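Local coordinates for protein peptidase M28 (Shewanella amazonensis SB2B, PDB 3IIB) that probably acts as a zinc-dependent carboxypeptidase or dipeptidase of peptidase family M28, at residues Lys247-Asp259 with Glu320-Phe332. Numbering follows the deposited sequence. Where two conformers were deposited one is given.
Sequences KADEIVLIGAHLD and ELEKHYIAAESDF. With ZN (zinc ion), chain C.
Ile251 lies over one face of the His324 ring, its CB 4.3 Å from the ring centroid in a CH-pi contact, while Leu321 CD2 lies over the centre of the opposite face. At the ring edge, Leu253 CD1 comes to 3.9 Å from CD2 of His324. Also in the ring plane, His324 ND1 donates to Glu320 O, though from above that carbonyl's plane. NE2 is hydrogen-bonded to Tyr313 OH. With an alanine in place of His324, Glu320 O is likely to lose this donor and a gap to open between Ile251 and Leu321.

Strands 251-257 and 324-329 run parallel, joined by six backbone hydrogen bonds, the first Ile251 N to Lys323 O and the last Ser330 N to Gly255 O. Leu253 N meets Ile326 O almost straight, at 173°. At the solvent-exposed start of the pair, one conformer of Lys323 makes a salt bridge from NZ to Asp249 OD2 (2.6 Å).

The other end carries the metal. With CG between the backbone N and the carbonyl carbon (chi1 62°), the His257 ring turns toward Asp331, just past strand 324-329, and NE2 binds zinc at 2.2 Å. ND1 points to Asp259 through two weak bonds. Asp331 grips the same ion with both carboxylate oxygens, and Asp269 and two waters also bind it. His257 NE2 and Asp331 OD1 lie 2.9 Å apart without a hydrogen bond, because the shared zinc holds both.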
# COMPACT_ATOMS: atom_id res chain seq x y z
N LYS A 247 14.19 -26.78 -39.13
CA LYS A 247 15.33 -26.20 -38.45
C LYS A 247 15.26 -26.48 -36.96
O LYS A 247 15.62 -25.62 -36.14
CB LYS A 247 15.42 -24.69 -38.73
CG LYS A 247 15.70 -24.34 -40.18
CD LYS A 247 15.95 -22.85 -40.35
CE LYS A 247 16.31 -22.50 -41.78
NZ LYS A 247 16.78 -21.10 -41.89
N ALA A 248 14.86 -27.70 -36.61
CA ALA A 248 14.53 -28.06 -35.23
C ALA A 248 15.75 -27.97 -34.33
O ALA A 248 15.63 -27.83 -33.13
CB ALA A 248 13.89 -29.46 -35.15
N ASP A 249 16.94 -28.09 -34.91
CA ASP A 249 18.21 -27.98 -34.15
C ASP A 249 18.53 -26.54 -33.70
O ASP A 249 19.42 -26.32 -32.88
CB ASP A 249 19.41 -28.54 -34.96
CG ASP A 249 19.63 -27.85 -36.28
OD1 ASP A 249 18.64 -27.51 -36.96
OD2 ASP A 249 20.80 -27.66 -36.68
N GLU A 250 17.82 -25.58 -34.26
CA GLU A 250 17.97 -24.20 -33.88
C GLU A 250 16.87 -23.81 -32.89
O GLU A 250 15.75 -24.30 -32.99
CB GLU A 250 17.89 -23.30 -35.10
CG GLU A 250 18.94 -23.63 -36.12
CD GLU A 250 18.94 -22.69 -37.30
OE1 GLU A 250 18.75 -21.47 -37.13
OE2 GLU A 250 19.15 -23.21 -38.43
N ILE A 251 17.24 -22.96 -31.94
CA ILE A 251 16.39 -22.63 -30.81
C ILE A 251 16.07 -21.14 -30.75
O ILE A 251 16.96 -20.31 -30.83
CB ILE A 251 17.09 -22.99 -29.49
CG1 ILE A 251 17.30 -24.50 -29.40
CG2 ILE A 251 16.28 -22.48 -28.31
CD1 ILE A 251 18.63 -24.85 -28.80
N VAL A 252 14.79 -20.83 -30.62
CA VAL A 252 14.33 -19.50 -30.24
C VAL A 252 13.96 -19.64 -28.77
O VAL A 252 13.07 -20.44 -28.40
CB VAL A 252 13.12 -19.07 -31.04
CG1 VAL A 252 12.50 -17.78 -30.46
CG2 VAL A 252 13.52 -18.93 -32.54
N LEU A 253 14.64 -18.90 -27.91
CA LEU A 253 14.45 -18.98 -26.48
C LEU A 253 13.62 -17.79 -26.00
O LEU A 253 14.00 -16.63 -26.23
CB LEU A 253 15.81 -18.98 -25.78
CG LEU A 253 15.92 -19.30 -24.29
CD1 LEU A 253 17.37 -19.54 -23.90
CD2 LEU A 253 15.34 -18.22 -23.43
N ILE A 254 12.52 -18.07 -25.33
CA ILE A 254 11.74 -17.01 -24.70
C ILE A 254 11.62 -17.39 -23.23
O ILE A 254 11.28 -18.53 -22.87
CB ILE A 254 10.36 -16.77 -25.41
CG1 ILE A 254 9.52 -18.05 -25.44
CG2 ILE A 254 10.56 -16.09 -26.85
CD1 ILE A 254 8.09 -17.80 -26.04
N GLY A 255 12.01 -16.44 -22.39
CA GLY A 255 12.19 -16.75 -20.98
C GLY A 255 11.49 -15.83 -20.01
O GLY A 255 10.98 -14.75 -20.35
N ALA A 256 11.53 -16.26 -18.75
CA ALA A 256 11.10 -15.47 -17.60
C ALA A 256 11.81 -16.10 -16.42
O ALA A 256 12.42 -17.18 -16.57
CB ALA A 256 9.54 -15.57 -17.41
N HIS A 257 11.71 -15.51 -15.23
CA HIS A 257 12.19 -16.25 -14.02
C HIS A 257 11.02 -16.71 -13.17
O HIS A 257 10.04 -16.00 -13.07
CB HIS A 257 13.22 -15.47 -13.19
CG HIS A 257 12.75 -14.17 -12.61
ND1 HIS A 257 12.33 -14.06 -11.30
CD2 HIS A 257 12.74 -12.91 -13.11
CE1 HIS A 257 12.02 -12.80 -11.05
NE2 HIS A 257 12.27 -12.08 -12.13
N LEU A 258 11.15 -17.90 -12.59
CA LEU A 258 10.09 -18.53 -11.81
C LEU A 258 10.16 -18.14 -10.36
O LEU A 258 9.16 -18.24 -9.62
CB LEU A 258 10.22 -20.07 -11.94
CG LEU A 258 9.11 -20.92 -11.30
CD1 LEU A 258 7.71 -20.47 -11.80
CD2 LEU A 258 9.39 -22.41 -11.54
N ASP A 259 11.34 -17.70 -9.92
CA ASP A 259 11.48 -17.38 -8.50
C ASP A 259 10.97 -15.95 -8.22
O ASP A 259 10.77 -15.15 -9.15
CB ASP A 259 12.93 -17.54 -8.06
CG ASP A 259 13.88 -16.48 -8.69
OD1 ASP A 259 13.84 -16.29 -9.94
OD2 ASP A 259 14.67 -15.83 -7.96
N GLU A 320 25.57 -25.76 -27.21
CA GLU A 320 24.34 -25.54 -27.94
C GLU A 320 24.12 -24.07 -28.30
O GLU A 320 23.20 -23.75 -29.06
CB GLU A 320 23.17 -26.02 -27.09
CG GLU A 320 21.91 -26.31 -27.87
CD GLU A 320 20.70 -26.58 -26.97
OE1 GLU A 320 20.59 -25.97 -25.88
OE2 GLU A 320 19.78 -27.34 -27.39
N LEU A 321 24.91 -23.16 -27.73
CA LEU A 321 24.65 -21.71 -27.91
C LEU A 321 24.76 -21.25 -29.35
O LEU A 321 24.09 -20.30 -29.78
CB LEU A 321 25.60 -20.87 -27.05
CG LEU A 321 25.34 -21.00 -25.53
CD1 LEU A 321 26.20 -20.04 -24.72
CD2 LEU A 321 23.87 -20.84 -25.13
N GLU A 322 25.65 -21.88 -30.10
CA GLU A 322 25.80 -21.50 -31.49
C GLU A 322 24.50 -21.72 -32.25
O GLU A 322 24.22 -21.00 -33.20
CB GLU A 322 26.91 -22.32 -32.13
CG GLU A 322 27.37 -21.80 -33.44
CD GLU A 322 28.75 -22.36 -33.79
OE1 GLU A 322 28.80 -23.47 -34.36
OE2 GLU A 322 29.75 -21.66 -33.53
N LYS A 323 23.72 -22.71 -31.83
CA LYS A 323 22.42 -22.98 -32.43
C LYS A 323 21.24 -22.21 -31.81
O LYS A 323 20.10 -22.41 -32.20
CB LYS A 323 22.15 -24.49 -32.39
CG LYS A 323 22.95 -25.29 -33.44
CD LYS A 323 22.41 -25.04 -34.85
CE LYS A 323 23.13 -25.88 -35.89
NZ LYS A 323 22.50 -25.78 -37.24
N HIS A 324 21.49 -21.35 -30.82
CA HIS A 324 20.47 -20.44 -30.29
C HIS A 324 20.32 -19.30 -31.28
O HIS A 324 21.25 -18.53 -31.50
CB HIS A 324 20.84 -19.90 -28.92
CG HIS A 324 20.56 -20.86 -27.83
ND1 HIS A 324 21.10 -22.13 -27.80
CD2 HIS A 324 19.74 -20.77 -26.75
CE1 HIS A 324 20.65 -22.76 -26.74
NE2 HIS A 324 19.81 -21.97 -26.09
N TYR A 325 19.20 -19.24 -31.95
CA TYR A 325 18.99 -18.23 -32.98
C TYR A 325 18.88 -16.84 -32.34
O TYR A 325 19.55 -15.90 -32.76
CB TYR A 325 17.75 -18.60 -33.77
CG TYR A 325 17.46 -17.66 -34.92
CD1 TYR A 325 18.34 -17.54 -36.00
CD2 TYR A 325 16.29 -16.93 -34.95
CE1 TYR A 325 18.05 -16.67 -37.06
CE2 TYR A 325 16.01 -16.03 -36.00
CZ TYR A 325 16.88 -15.95 -37.04
OH TYR A 325 16.57 -15.06 -38.04
N ILE A 326 18.02 -16.72 -31.33
CA ILE A 326 17.80 -15.47 -30.61
C ILE A 326 17.20 -15.82 -29.29
O ILE A 326 16.51 -16.85 -29.16
CB ILE A 326 16.90 -14.51 -31.39
CG1 ILE A 326 16.95 -13.10 -30.78
CG2 ILE A 326 15.47 -15.04 -31.46
CD1 ILE A 326 16.62 -11.96 -31.80
N ALA A 327 17.46 -14.99 -28.29
CA ALA A 327 16.89 -15.14 -26.96
C ALA A 327 16.26 -13.84 -26.47
O ALA A 327 16.77 -12.78 -26.78
CB ALA A 327 17.99 -15.56 -25.97
N ALA A 328 15.17 -13.93 -25.69
CA ALA A 328 14.48 -12.77 -25.09
C ALA A 328 13.82 -13.19 -23.80
O ALA A 328 13.50 -14.37 -23.63
CB ALA A 328 13.44 -12.13 -26.03
N GLU A 329 13.67 -12.25 -22.89
CA GLU A 329 13.06 -12.51 -21.59
C GLU A 329 12.08 -11.42 -21.18
O GLU A 329 12.38 -10.23 -21.31
CB GLU A 329 14.11 -12.64 -20.50
CG GLU A 329 13.49 -12.81 -19.13
CD GLU A 329 14.49 -13.13 -18.02
OE1 GLU A 329 15.50 -12.41 -17.93
OE2 GLU A 329 14.24 -14.10 -17.24
N SER A 330 10.93 -11.84 -20.68
CA SER A 330 9.92 -10.94 -20.09
C SER A 330 10.17 -10.89 -18.57
O SER A 330 9.93 -11.87 -17.86
CB SER A 330 8.53 -11.46 -20.35
OG SER A 330 7.50 -10.55 -19.90
N ASP A 331 10.63 -9.74 -18.10
CA ASP A 331 10.84 -9.52 -16.64
C ASP A 331 10.79 -8.02 -16.34
O ASP A 331 11.70 -7.47 -15.75
CB ASP A 331 12.17 -10.09 -16.18
CG ASP A 331 12.33 -9.99 -14.68
OD1 ASP A 331 11.30 -10.06 -14.00
OD2 ASP A 331 13.45 -9.89 -14.19
N PHE A 332 9.71 -7.40 -16.75
CA PHE A 332 9.42 -6.02 -16.35
C PHE A 332 7.91 -5.86 -16.15
O PHE A 332 7.31 -4.88 -16.58
CB PHE A 332 10.03 -5.06 -17.36
CG PHE A 332 10.20 -3.66 -16.86
CD1 PHE A 332 10.35 -3.37 -15.51
CD2 PHE A 332 10.25 -2.60 -17.76
CE1 PHE A 332 10.52 -2.10 -15.09
CE2 PHE A 332 10.47 -1.30 -17.32
CZ PHE A 332 10.59 -1.04 -16.00
ZN ZN C . 12.36 -9.92 -12.13
O HOH W 1 12.52 -7.57 -12.48
O HOH W 2 13.71 -9.69 -10.75